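PDB 7BZV: 2-aminomuconic 6-semialdehyde dehydrogenase, which catalyses the NAD+-dependent oxidation of 2-aminomuconic 6-semialdehyde to 2-aminomuconate in the meta-cleavage pathway of bacterial 2-aminophenol breakdown. Local coordinates for residues Leu144-Val149 and Ala173-Pro178; Ile224-Phe229 and Val247-Phe252; Pro178-Pro183 and His207-Asn212; Ile72-Glu77 and Asn109-Ala114. All coordinates share one frame; numbering follows the deposited sequence.

Contact 1 (Leu144-Val149 and Ala173-Pro178)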
loop_
_atom_site.group_PDB
_atom_site.type_symbol
_atom_site.label_atom_id
_atom_site.label_comp_id
_atom_site.label_asym_id
_atom_site.label_seq_id
_atom_site.Cartn_x
_atom_site.Cartn_y
_atom_site.Cartn_z
ATOM N N LEU B 144 -15.541 -2.407 16.285
ATOM C CA LEU B 144 -16.862 -2.951 16.016
ATOM C C LEU B 144 -17.757 -2.831 17.233
ATOM O O LEU B 144 -18.924 -2.444 17.122
ATOM C CB LEU B 144 -16.739 -4.410 15.636
ATOM C CG LEU B 144 -16.181 -4.682 14.229
ATOM C CD1 LEU B 144 -15.979 -6.183 14.108
ATOM C CD2 LEU B 144 -17.068 -4.173 13.108
ATOM N N GLY B 145 -17.224 -3.168 18.398
ATOM C CA GLY B 145 -18.003 -3.199 19.621
ATOM C C GLY B 145 -17.436 -4.268 20.522
ATOM O O GLY B 145 -16.319 -4.150 21.026
ATOM N N VAL B 146 -18.230 -5.296 20.767
ATOM C CA VAL B 146 -17.876 -6.425 21.605
ATOM C C VAL B 146 -17.771 -7.596 20.647
ATOM O O VAL B 146 -18.741 -7.909 19.943
ATOM C CB VAL B 146 -18.925 -6.685 22.698
ATOM C CG1 VAL B 146 -18.520 -7.849 23.563
ATOM C CG2 VAL B 146 -19.172 -5.393 23.554
ATOM N N VAL B 147 -16.585 -8.190 20.566
ATOM C CA VAL B 147 -16.297 -9.319 19.687
ATOM C C VAL B 147 -16.405 -10.611 20.485
ATOM O O VAL B 147 -15.768 -10.762 21.535
ATOM C CB VAL B 147 -14.901 -9.161 19.067
ATOM C CG1 VAL B 147 -14.487 -10.426 18.315
ATOM C CG2 VAL B 147 -14.878 -7.946 18.169
ATOM N N GLY B 148 -17.218 -11.550 20.003
ATOM C CA GLY B 148 -17.293 -12.866 20.612
ATOM C C GLY B 148 -16.232 -13.798 20.032
ATOM O O GLY B 148 -16.100 -13.911 18.814
ATOM N N VAL B 149 -15.458 -14.428 20.917
ATOM C CA VAL B 149 -14.323 -15.281 20.533
ATOM C C VAL B 149 -14.593 -16.690 21.048
ATOM O O VAL B 149 -14.613 -16.929 22.258
ATOM C CB VAL B 149 -12.981 -14.758 21.077
ATOM C CG1 VAL B 149 -11.854 -15.700 20.670
ATOM C CG2 VAL B 149 -12.683 -13.331 20.608
ATOM N N ALA B 173 -13.885 -4.518 22.935
ATOM C CA ALA B 173 -13.899 -5.411 24.087
ATOM C C ALA B 173 -14.137 -6.822 23.576
ATOM O O ALA B 173 -14.670 -7.003 22.480
ATOM C CB ALA B 173 -15.003 -5.046 25.086
ATOM N N VAL B 174 -13.761 -7.831 24.365
ATOM C CA VAL B 174 -13.971 -9.201 23.921
ATOM C C VAL B 174 -14.714 -10.004 24.978
ATOM O O VAL B 174 -14.611 -9.746 26.180
ATOM C CB VAL B 174 -12.657 -9.945 23.518
ATOM C CG1 VAL B 174 -12.003 -9.234 22.386
ATOM C CG2 VAL B 174 -11.705 -10.099 24.683
ATOM N N VAL B 175 -15.515 -10.951 24.497
ATOM C CA VAL B 175 -16.095 -12.018 25.313
ATOM C C VAL B 175 -15.605 -13.328 24.734
ATOM O O VAL B 175 -15.929 -13.661 23.587
ATOM C CB VAL B 175 -17.627 -11.973 25.341
ATOM C CG1 VAL B 175 -18.155 -13.094 26.208
ATOM C CG2 VAL B 175 -18.092 -10.639 25.889
ATOM N N VAL B 176 -14.849 -14.073 25.534
ATOM C CA VAL B 176 -14.018 -15.184 25.076
ATOM C C VAL B 176 -14.521 -16.444 25.746
ATOM O O VAL B 176 -14.694 -16.462 26.971
ATOM C CB VAL B 176 -12.542 -14.939 25.444
ATOM C CG1 VAL B 176 -11.814 -16.219 25.616
ATOM C CG2 VAL B 176 -11.906 -14.015 24.421
ATOM N N LYS B 177 -14.755 -17.488 24.957
ATOM C CA LYS B 177 -15.109 -18.792 25.527
ATOM C C LYS B 177 -14.113 -19.840 25.066
ATOM O O LYS B 177 -14.169 -20.261 23.892
ATOM C CB LYS B 177 -16.514 -19.233 25.135
ATOM C CG LYS B 177 -16.962 -20.516 25.922
ATOM C CD LYS B 177 -17.617 -21.562 25.000
ATOM C CE LYS B 177 -16.827 -22.872 24.860
ATOM N NZ LYS B 177 -17.517 -23.838 23.955
ATOM N N PRO B 178 -13.194 -20.287 25.909
ATOM C CA PRO B 178 -12.246 -21.325 25.484
ATOM C C PRO B 178 -12.944 -22.677 25.459
ATOM O O PRO B 178 -14.010 -22.864 26.049
ATOM C CB PRO B 178 -11.167 -21.293 26.568
ATOM C CG PRO B 178 -12.005 -20.901 27.864
ATOM C CD PRO B 178 -13.035 -19.921 27.338
#

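Contact 2 (Ile224-Phe229 and Val247-Phe252). With SO4 (sulfate ion), chain H.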
loop_
_atom_site.group_PDB
_atom_site.type_symbol
_atom_site.label_atom_id
_atom_site.label_comp_id
_atom_site.label_asym_id
_atom_site.label_seq_id
_atom_site.Cartn_x
_atom_site.Cartn_y
_atom_site.Cartn_z
ATOM N N ILE B 224 -23.837 -8.661 20.432
ATOM C CA ILE B 224 -22.502 -8.996 19.961
ATOM C C ILE B 224 -22.244 -8.271 18.642
ATOM O O ILE B 224 -23.144 -8.102 17.811
ATOM C CB ILE B 224 -22.379 -10.518 19.816
ATOM C CG1 ILE B 224 -20.967 -10.991 20.197
ATOM C CG2 ILE B 224 -22.746 -10.922 18.414
ATOM C CD1 ILE B 224 -20.631 -10.828 21.670
ATOM N N SER B 225 -21.017 -7.822 18.438
ATOM C CA SER B 225 -20.713 -6.981 17.279
ATOM C C SER B 225 -20.056 -7.764 16.155
ATOM O O SER B 225 -20.060 -7.316 14.996
ATOM C CB SER B 225 -19.820 -5.808 17.698
ATOM O OG SER B 225 -20.368 -5.097 18.806
ATOM N N ALA B 226 -19.502 -8.919 16.477
ATOM C CA ALA B 226 -18.855 -9.775 15.499
ATOM C C ALA B 226 -18.580 -11.079 16.210
ATOM O O ALA B 226 -18.547 -11.134 17.448
ATOM C CB ALA B 226 -17.566 -9.151 14.950
ATOM N N ILE B 227 -18.435 -12.142 15.426
ATOM C CA ILE B 227 -18.172 -13.468 15.976
ATOM C C ILE B 227 -17.010 -14.050 15.206
ATOM O O ILE B 227 -17.054 -14.121 13.972
ATOM C CB ILE B 227 -19.367 -14.432 15.899
ATOM C CG1 ILE B 227 -20.617 -13.847 16.546
ATOM C CG2 ILE B 227 -19.013 -15.750 16.590
ATOM C CD1 ILE B 227 -21.911 -14.428 15.973
ATOM N N THR B 228 -15.973 -14.445 15.925
ATOM C CA THR B 228 -14.824 -15.108 15.345
ATOM C C THR B 228 -14.802 -16.527 15.889
ATOM O O THR B 228 -15.014 -16.740 17.088
ATOM C CB THR B 228 -13.518 -14.364 15.671
ATOM O OG1 THR B 228 -12.498 -14.775 14.737
ATOM C CG2 THR B 228 -13.099 -14.630 17.115
ATOM N N PHE B 229 -14.542 -17.496 15.017
ATOM C CA PHE B 229 -14.643 -18.897 15.417
ATOM C C PHE B 229 -13.653 -19.729 14.615
ATOM O O PHE B 229 -13.532 -19.558 13.396
ATOM C CB PHE B 229 -16.066 -19.440 15.216
ATOM C CG PHE B 229 -16.170 -20.944 15.340
ATOM C CD1 PHE B 229 -16.235 -21.547 16.582
ATOM C CD2 PHE B 229 -16.193 -21.753 14.207
ATOM C CE1 PHE B 229 -16.321 -22.920 16.694
ATOM C CE2 PHE B 229 -16.290 -23.130 14.316
ATOM C CZ PHE B 229 -16.350 -23.716 15.556
ATOM N N VAL B 247 -27.276 -9.798 11.035
ATOM C CA VAL B 247 -26.243 -9.732 9.997
ATOM C C VAL B 247 -24.862 -9.406 10.541
ATOM O O VAL B 247 -24.165 -8.524 10.022
ATOM C CB VAL B 247 -26.634 -8.775 8.845
ATOM C CG1 VAL B 247 -27.599 -9.481 7.846
ATOM C CG2 VAL B 247 -27.298 -7.505 9.344
ATOM N N LYS B 248 -24.452 -10.141 11.585
ATOM C CA LYS B 248 -23.174 -9.941 12.246
ATOM C C LYS B 248 -22.020 -10.387 11.363
ATOM O O LYS B 248 -22.124 -11.427 10.708
ATOM C CB LYS B 248 -23.116 -10.724 13.556
ATOM C CG LYS B 248 -24.324 -10.491 14.477
ATOM C CD LYS B 248 -24.416 -9.050 14.890
ATOM C CE LYS B 248 -25.397 -8.877 16.068
ATOM N NZ LYS B 248 -25.549 -7.439 16.388
ATOM N N PRO B 249 -20.919 -9.632 11.332
ATOM C CA PRO B 249 -19.718 -10.106 10.624
ATOM C C PRO B 249 -19.162 -11.366 11.264
ATOM O O PRO B 249 -19.076 -11.464 12.485
ATOM C CB PRO B 249 -18.719 -8.943 10.758
ATOM C CG PRO B 249 -19.441 -7.806 11.336
ATOM C CD PRO B 249 -20.740 -8.299 11.941
ATOM N N VAL B 250 -18.721 -12.318 10.439
ATOM C CA VAL B 250 -18.183 -13.580 10.920
ATOM C C VAL B 250 -16.830 -13.808 10.250
ATOM O O VAL B 250 -16.641 -13.476 9.072
ATOM C CB VAL B 250 -19.115 -14.786 10.654
ATOM C CG1 VAL B 250 -20.396 -14.691 11.504
ATOM C CG2 VAL B 250 -19.447 -14.912 9.156
ATOM N N SER B 251 -15.890 -14.353 11.006
ATOM C CA SER B 251 -14.567 -14.697 10.498
ATOM C C SER B 251 -14.309 -16.121 10.961
ATOM O O SER B 251 -14.272 -16.370 12.172
ATOM C CB SER B 251 -13.491 -13.749 11.034
ATOM O OG SER B 251 -12.202 -14.180 10.639
ATOM N N PHE B 252 -14.151 -17.055 10.016
ATOM C CA PHE B 252 -14.123 -18.492 10.304
ATOM C C PHE B 252 -12.837 -19.126 9.777
ATOM O O PHE B 252 -12.410 -18.815 8.664
ATOM C CB PHE B 252 -15.269 -19.234 9.624
ATOM C CG PHE B 252 -16.644 -18.928 10.171
ATOM C CD1 PHE B 252 -16.824 -18.539 11.487
ATOM C CD2 PHE B 252 -17.750 -19.064 9.355
ATOM C CE1 PHE B 252 -18.108 -18.300 11.985
ATOM C CE2 PHE B 252 -19.022 -18.819 9.836
ATOM C CZ PHE B 252 -19.201 -18.442 11.156
HETATM S S SO4 H . -23.933 -3.862 17.048
HETATM O O1 SO4 H . -23.025 -3.317 18.052
HETATM O O2 SO4 H . -23.224 -4.791 16.183
HETATM O O3 SO4 H . -24.474 -2.784 16.228
HETATM O O4 SO4 H . -25.021 -4.556 17.729
#

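Contact 3 (Pro178-Pro183 and His207-Asn212)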
loop_
_atom_site.group_PDB
_atom_site.type_symbol
_atom_site.label_atom_id
_atom_site.label_comp_id
_atom_site.label_asym_id
_atom_site.label_seq_id
_atom_site.Cartn_x
_atom_site.Cartn_y
_atom_site.Cartn_z
ATOM N N PRO B 178 -13.194 -20.287 25.909
ATOM C CA PRO B 178 -12.246 -21.325 25.484
ATOM C C PRO B 178 -12.944 -22.677 25.459
ATOM O O PRO B 178 -14.010 -22.864 26.049
ATOM C CB PRO B 178 -11.167 -21.293 26.568
ATOM C CG PRO B 178 -12.005 -20.901 27.864
ATOM C CD PRO B 178 -13.035 -19.921 27.338
ATOM N N SER B 179 -12.326 -23.624 24.759
ATOM C CA SER B 179 -12.868 -24.976 24.726
ATOM C C SER B 179 -13.016 -25.518 26.143
ATOM O O SER B 179 -12.138 -25.326 26.992
ATOM C CB SER B 179 -11.951 -25.903 23.942
ATOM O OG SER B 179 -12.316 -27.256 24.178
ATOM N N GLU B 180 -14.108 -26.256 26.376
ATOM C CA GLU B 180 -14.297 -26.935 27.655
ATOM C C GLU B 180 -13.101 -27.809 28.005
ATOM O O GLU B 180 -12.802 -28.016 29.188
ATOM C CB GLU B 180 -15.587 -27.798 27.635
ATOM C CG GLU B 180 -15.738 -28.762 26.435
ATOM C CD GLU B 180 -16.557 -28.176 25.280
ATOM O OE1 GLU B 180 -16.342 -26.992 24.891
ATOM O OE2 GLU B 180 -17.413 -28.911 24.744
ATOM N N ASP B 181 -12.401 -28.336 26.999
ATOM C CA ASP B 181 -11.254 -29.178 27.302
ATOM C C ASP B 181 -10.015 -28.384 27.675
ATOM O O ASP B 181 -9.076 -28.949 28.250
ATOM C CB ASP B 181 -10.881 -30.055 26.109
ATOM C CG ASP B 181 -11.788 -31.225 25.949
ATOM O OD1 ASP B 181 -11.624 -32.232 26.655
ATOM O OD2 ASP B 181 -12.674 -31.126 25.101
ATOM N N THR B 182 -9.944 -27.111 27.306
ATOM C CA THR B 182 -8.699 -26.363 27.441
ATOM C C THR B 182 -8.990 -25.002 28.054
ATOM O O THR B 182 -8.791 -23.964 27.422
ATOM C CB THR B 182 -7.995 -26.278 26.083
ATOM O OG1 THR B 182 -8.881 -25.750 25.080
ATOM C CG2 THR B 182 -7.602 -27.653 25.661
ATOM N N PRO B 183 -9.428 -24.976 29.323
ATOM C CA PRO B 183 -9.760 -23.691 29.970
ATOM C C PRO B 183 -8.572 -22.921 30.532
ATOM O O PRO B 183 -8.707 -21.720 30.821
ATOM C CB PRO B 183 -10.701 -24.115 31.110
ATOM C CG PRO B 183 -10.175 -25.532 31.484
ATOM C CD PRO B 183 -9.813 -26.146 30.155
ATOM N N HIS B 207 -16.809 -19.521 30.620
ATOM C CA HIS B 207 -16.540 -20.926 30.357
ATOM C C HIS B 207 -17.808 -21.707 30.001
ATOM O O HIS B 207 -18.934 -21.347 30.374
ATOM C CB HIS B 207 -15.881 -21.575 31.566
ATOM C CG HIS B 207 -14.450 -21.194 31.752
ATOM N ND1 HIS B 207 -13.464 -21.553 30.857
ATOM C CD2 HIS B 207 -13.833 -20.485 32.728
ATOM C CE1 HIS B 207 -12.300 -21.090 31.279
ATOM N NE2 HIS B 207 -12.496 -20.438 32.412
ATOM N N GLY B 208 -17.613 -22.783 29.258
ATOM C CA GLY B 208 -18.659 -23.775 29.102
ATOM C C GLY B 208 -18.482 -24.579 27.830
ATOM O O GLY B 208 -17.365 -24.757 27.342
ATOM N N PHE B 209 -19.615 -25.023 27.303
ATOM C CA PHE B 209 -19.697 -25.846 26.111
ATOM C C PHE B 209 -20.249 -25.010 24.961
ATOM O O PHE B 209 -20.299 -23.777 25.029
ATOM C CB PHE B 209 -20.542 -27.084 26.425
ATOM C CG PHE B 209 -20.109 -27.792 27.670
ATOM C CD1 PHE B 209 -20.542 -27.368 28.920
ATOM C CD2 PHE B 209 -19.239 -28.871 27.593
ATOM C CE1 PHE B 209 -20.129 -28.022 30.078
ATOM C CE2 PHE B 209 -18.824 -29.527 28.742
ATOM C CZ PHE B 209 -19.263 -29.099 29.983
ATOM N N GLY B 210 -20.644 -25.683 23.887
ATOM C CA GLY B 210 -21.180 -25.005 22.734
ATOM C C GLY B 210 -22.693 -24.936 22.758
ATOM O O GLY B 210 -23.289 -23.913 23.127
ATOM N N PRO B 211 -23.341 -26.036 22.365
ATOM C CA PRO B 211 -24.809 -26.064 22.356
ATOM C C PRO B 211 -25.358 -25.914 23.763
ATOM O O PRO B 211 -24.850 -26.516 24.715
ATOM C CB PRO B 211 -25.136 -27.441 21.768
ATOM C CG PRO B 211 -23.943 -28.297 22.158
ATOM C CD PRO B 211 -22.757 -27.356 22.058
ATOM N N ASN B 212 -26.397 -25.087 23.885
ATOM C CA ASN B 212 -27.074 -24.851 25.161
ATOM C C ASN B 212 -26.095 -24.410 26.242
ATOM O O ASN B 212 -26.279 -24.732 27.423
ATOM C CB ASN B 212 -27.849 -26.094 25.626
ATOM C CG ASN B 212 -28.869 -26.574 24.598
ATOM O OD1 ASN B 212 -29.883 -25.917 24.359
ATOM N ND2 ASN B 212 -28.604 -27.724 23.993
HETATM O O HOH W 1 -14.674 -23.280 28.901
#

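Contact 4 (Ile72-Glu77 and Asn109-Ala114)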
loop_
_atom_site.group_PDB
_atom_site.type_symbol
_atom_site.label_atom_id
_atom_site.label_comp_id
_atom_site.label_asym_id
_atom_site.label_seq_id
_atom_site.Cartn_x
_atom_site.Cartn_y
_atom_site.Cartn_z
ATOM N N ILE B 72 0.830 -6.605 27.715
ATOM C CA ILE B 72 0.254 -7.942 27.809
ATOM C C ILE B 72 1.282 -9.001 27.438
ATOM O O ILE B 72 1.464 -9.997 28.151
ATOM C CB ILE B 72 -1.001 -8.061 26.925
ATOM C CG1 ILE B 72 -2.155 -7.280 27.546
ATOM C CG2 ILE B 72 -1.336 -9.546 26.706
ATOM C CD1 ILE B 72 -3.325 -6.962 26.570
ATOM N N ALA B 73 1.943 -8.822 26.295
ATOM C CA ALA B 73 2.928 -9.801 25.866
ATOM C C ALA B 73 4.070 -9.923 26.877
ATOM O O ALA B 73 4.542 -11.029 27.149
ATOM C CB ALA B 73 3.482 -9.433 24.491
ATOM N N ASN B 74 4.551 -8.798 27.415
ATOM C CA ASN B 74 5.642 -8.863 28.385
ATOM C C ASN B 74 5.219 -9.640 29.630
ATOM O O ASN B 74 6.001 -10.423 30.172
ATOM C CB ASN B 74 6.092 -7.457 28.781
ATOM C CG ASN B 74 6.903 -6.743 27.683
ATOM O OD1 ASN B 74 7.410 -7.356 26.741
ATOM N ND2 ASN B 74 6.984 -5.429 27.795
ATOM N N GLU B 75 3.980 -9.436 30.100
ATOM C CA GLU B 75 3.524 -10.162 31.279
ATOM C C GLU B 75 3.339 -11.644 30.971
ATOM O O GLU B 75 3.690 -12.496 31.792
ATOM C CB GLU B 75 2.241 -9.536 31.814
ATOM C CG GLU B 75 1.590 -10.296 32.956
ATOM C CD GLU B 75 2.425 -10.341 34.234
ATOM O OE1 GLU B 75 3.592 -9.893 34.235
ATOM O OE2 GLU B 75 1.906 -10.845 35.245
ATOM N N MET B 76 2.815 -11.981 29.786
ATOM C CA MET B 76 2.778 -13.386 29.378
ATOM C C MET B 76 4.169 -14.001 29.390
ATOM O O MET B 76 4.348 -15.150 29.811
ATOM C CB MET B 76 2.172 -13.529 27.981
ATOM C CG MET B 76 0.682 -13.186 27.929
ATOM S SD MET B 76 0.060 -13.269 26.232
ATOM C CE MET B 76 0.153 -15.032 25.881
ATOM N N GLU B 77 5.158 -13.281 28.867
ATOM C CA GLU B 77 6.508 -13.828 28.849
ATOM C C GLU B 77 7.027 -14.043 30.270
ATOM O O GLU B 77 7.632 -15.073 30.568
ATOM C CB GLU B 77 7.422 -12.897 28.079
ATOM C CG GLU B 77 8.739 -13.497 27.640
ATOM C CD GLU B 77 9.283 -12.721 26.461
ATOM O OE1 GLU B 77 9.620 -11.540 26.688
ATOM O OE2 GLU B 77 9.322 -13.260 25.326
ATOM N N ASN B 109 1.750 -13.246 18.910
ATOM C CA ASN B 109 0.555 -12.627 18.340
ATOM C C ASN B 109 0.364 -11.214 18.859
ATOM O O ASN B 109 0.006 -10.300 18.099
ATOM C CB ASN B 109 -0.692 -13.466 18.627
ATOM C CG ASN B 109 -0.762 -14.698 17.732
ATOM O OD1 ASN B 109 -0.245 -14.680 16.634
ATOM N ND2 ASN B 109 -1.372 -15.769 18.213
ATOM N N PHE B 110 0.551 -11.012 20.158
ATOM C CA PHE B 110 0.339 -9.674 20.686
ATOM C C PHE B 110 1.407 -8.702 20.198
ATOM O O PHE B 110 1.099 -7.546 19.887
ATOM C CB PHE B 110 0.307 -9.741 22.185
ATOM C CG PHE B 110 -0.999 -10.186 22.743
ATOM C CD1 PHE B 110 -2.085 -9.329 22.763
ATOM C CD2 PHE B 110 -1.141 -11.458 23.276
ATOM C CE1 PHE B 110 -3.291 -9.723 23.306
ATOM C CE2 PHE B 110 -2.350 -11.858 23.843
ATOM C CZ PHE B 110 -3.425 -10.990 23.858
ATOM N N ARG B 111 2.663 -9.149 20.116
ATOM C CA ARG B 111 3.716 -8.250 19.629
ATOM C C ARG B 111 3.550 -7.935 18.152
ATOM O O ARG B 111 3.772 -6.793 17.723
ATOM C CB ARG B 111 5.101 -8.864 19.876
ATOM C CG ARG B 111 5.422 -8.905 21.333
ATOM C CD ARG B 111 6.812 -9.445 21.700
ATOM N NE ARG B 111 6.988 -9.287 23.133
ATOM C CZ ARG B 111 7.636 -10.149 23.926
ATOM N NH1 ARG B 111 8.194 -11.240 23.431
ATOM N NH2 ARG B 111 7.732 -9.889 25.214
ATOM N N ASN B 112 3.215 -8.934 17.342
ATOM C CA ASN B 112 3.056 -8.694 15.915
ATOM C C ASN B 112 1.934 -7.688 15.637
ATOM O O ASN B 112 2.060 -6.836 14.753
ATOM C CB ASN B 112 2.765 -10.006 15.188
ATOM C CG ASN B 112 3.979 -10.995 15.174
ATOM O OD1 ASN B 112 3.870 -12.108 14.654
ATOM N ND2 ASN B 112 5.106 -10.589 15.746
ATOM N N PHE B 113 0.769 -7.874 16.252
ATOM C CA PHE B 113 -0.315 -6.922 15.999
ATOM C C PHE B 113 -0.040 -5.571 16.632
ATOM O O PHE B 113 -0.570 -4.563 16.153
ATOM C CB PHE B 113 -1.676 -7.509 16.442
ATOM C CG PHE B 113 -2.209 -8.482 15.445
ATOM C CD1 PHE B 113 -2.608 -8.030 14.205
ATOM C CD2 PHE B 113 -2.174 -9.845 15.685
ATOM C CE1 PHE B 113 -3.017 -8.903 13.222
ATOM C CE2 PHE B 113 -2.587 -10.745 14.695
ATOM C CZ PHE B 113 -3.005 -10.267 13.467
ATOM N N ALA B 114 0.766 -5.506 17.691
ATOM C CA ALA B 114 1.191 -4.188 18.144
ATOM C C ALA B 114 1.957 -3.441 17.040
ATOM O O ALA B 114 1.716 -2.250 16.799
ATOM C CB ALA B 114 2.035 -4.332 19.406
HETATM O O HOH W 2 6.105 -6.792 24.274
#

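Contact 1 (Leu144-Val149 and Ala173-Pro178)
Val149 and Val176 stand side by side on one face of the sheet and point the same way. Followed outward, all three side-chain carbons of Val149 meet a single methyl of its neighbour. CB comes first, 3.6 Å from Val176 CG2. CG1, set anti to the backbone N (chi1 179°), passes the same Val176 CG2 at 4.1 Å, and CG2, turned beside the backbone N, does so at 4.0 Å. Helix 156-169 covers this face, with Lys163 against Val149 and with Leu160 and Val164 against Val176. It is the helix of the beta-alpha-beta crossover that links strand 134-150 to strand 173-177, a unit of the Rossmann-like sheet of the aldehyde dehydrogenase fold, and the two parallel strands it joins are immediate neighbours. On the other face Val146 CG1 meets Val175 CG2 at 3.7 Å, diagonally across the two strands, the side chains crossing obliquely. Between the faces runs the parallel ladder. Val147 and Val149 each give their N-H to one carbonyl, that of Ala173 or Val175, and accept from the next N-H along, that of Val175 or Lys177. Lys177 N meets Val149 O at 2.8 Å. The ladder begins less squarely, where Ala173 N reaches Gly145 O at 3.1 Å with an N-H...O angle of only 146°. Gly145 takes backbone angles that would push a CB into the carbonyl oxygen of Leu144, and the side chain of Asn172 bonds its N-H.

Contact 2 (Ile224-Phe229 and Val247-Phe252)
A second beta-alpha-beta crossover, running through helix 233-244, sets strand 226-230 parallel to strand 250-253, and where the two strands begin Lys248 and Pro249 close on Ile224 and Ser225. Ile227 opens the ladder: its N-H goes to Pro249 O at 3.1 Å, and its carbonyl accepts from Ser251 N at 3.2 Å; Phe229 N then bonds Ser251 O at 3.1 Å. Farther along, Phe252 CD1 packs on Phe229 CB at 3.9 Å and sits at the edge of the Phe229 ring; Val247 of the second subunit touches Phe252. At the strand starts Pro249, lacking an N-H, brings its CD to 3.3 Å from Ser225 O. Lys248 bends at its second torsion (chi2 -62°), folding the chain back so that NZ makes a weak hydrogen bond to Ile224 O at 2.9 Å and a stronger one to Pro222 O. The same NZ lies 3.2 Å from O4 of a sulfate ion, and Ser225 OG donates to sulfate O1 at 3.3 Å while accepting from Val146 N. A lysine held by backbone carbonyls and a hydroxyl whose acceptor side is engaged would probably favour an anion, consistent with this sulfate, an ion probably taken up from the crystallisation liquor.

Contact 3 (Pro178-Pro183 and His207-Asn212)
Glu180 and Gly208 bring the two backbones closest, CA to CA 5.6 Å, where a type I turn from Ser179 to Thr182 faces the irregular chain from His207 onward. Ser179 OG accepts from Asp181 N at 3.0 Å, an ST turn laid over the beta turn. Across from Glu180, Gly208 adopts backbone angles barely open to any residue with a CB. A water ties the loops together: it donates to Pro178 O, accepts from Gly208 N, and lies in the plane of the His207 ring at its edge, bonded to ND1 at 2.9 Å. These loops follow the parallel strands 173-177 and 203-205 at their C-terminal ends, the side of a Rossmann-like sheet where dinucleotides generally bind; a glycerol, probably from the crystallisation liquor, bonds to Asp181 and weakly to Glu180, and may mark a pocket. The imidazole meets two prolines, Pro178 CG at 3.4 Å from ND1 and Pro183 CB at 3.4 Å from CE1, while its NE2 is bonded to Thr187. Glu180 holds CG between its backbone N and carbonyl carbon (chi1 51°) and bends again at the next bond, carrying its chain across the side of Phe209. There OE2 comes to the ring edge, 3.4 Å from CD2, with carboxylate and ring planes 73° apart. An alanine in place of Glu180 would probably leave this edge of Phe209 without its cover and take from Lys177 NZ the long, weak ion pair made by OE1. Phe20 meets the same phenylalanine ring, the two planes inclined at about 55°.

Contact 4 (Ile72-Glu77 and Asn109-Ala114)
Ile72 drives its CG2 methyl into the face of the Phe110 ring, 3.7 Å from the centroid and only 5° off the normal, a CH-pi contact almost exactly over the centre. Met76 adds a second bump: its SD approaches the same ring obliquely, 3.7 Å from Phe110 CD2, in a Met-aromatic contact. The small Ala73 lets the helices come close, its CB filling the hollow between Phe110 CB, at 3.9 Å, and Arg111 CG, at 3.7 Å. Past this hollow Arg111 stretches out, extended from CG to NE, and reaches over to the rim of the other helix. There it grips Glu77 end-on, NH2 to OE1 at 2.9 Å and NH1 to OE2 at 3.0 Å. Both acceptors lie near the guanidinium plane, but the carboxylate is met from above its own plane, the two groups being turned 53° apart. NH2 also donates to Asn74 OD1 at 3.0 Å, and a water bridges that oxygen to NE. An alanine at Arg111 would probably leave the Glu77 carboxylate without its counter-charge and open a gap beside Ala73. Helices 62-78 and 95-119 thus pack antiparallel, their segments at 160°, with an apolar seam turned toward helix 156-169 and a polar rim outside: a helix pair flanking the sheet of the aldehyde dehydrogenase fold.

Overall arrangement
Along the chain contact 4 closes first, contacts 1 and 3 follow, meeting at Pro178, and contact 2 comes last. Contacts 1 and 2, with centres about 9 Å apart, are neighbouring beta-alpha-beta units of one mixed sheet, joined because strands 134-150 and 226-230 pair: Val146 O lies 2.7 Å from Ser225 N. Contact 3 continues contact 1 beyond the strand ends, about 15 Å away between centres, and Lys177 NZ makes a weak hydrogen bond to Phe209 O. Contact 4 lies about 18 Å from contact 1, centre to centre, without touching it; helix 156-169 packs on both. Sheet, end loops and helical cover together form what is probably the NAD+-binding domain.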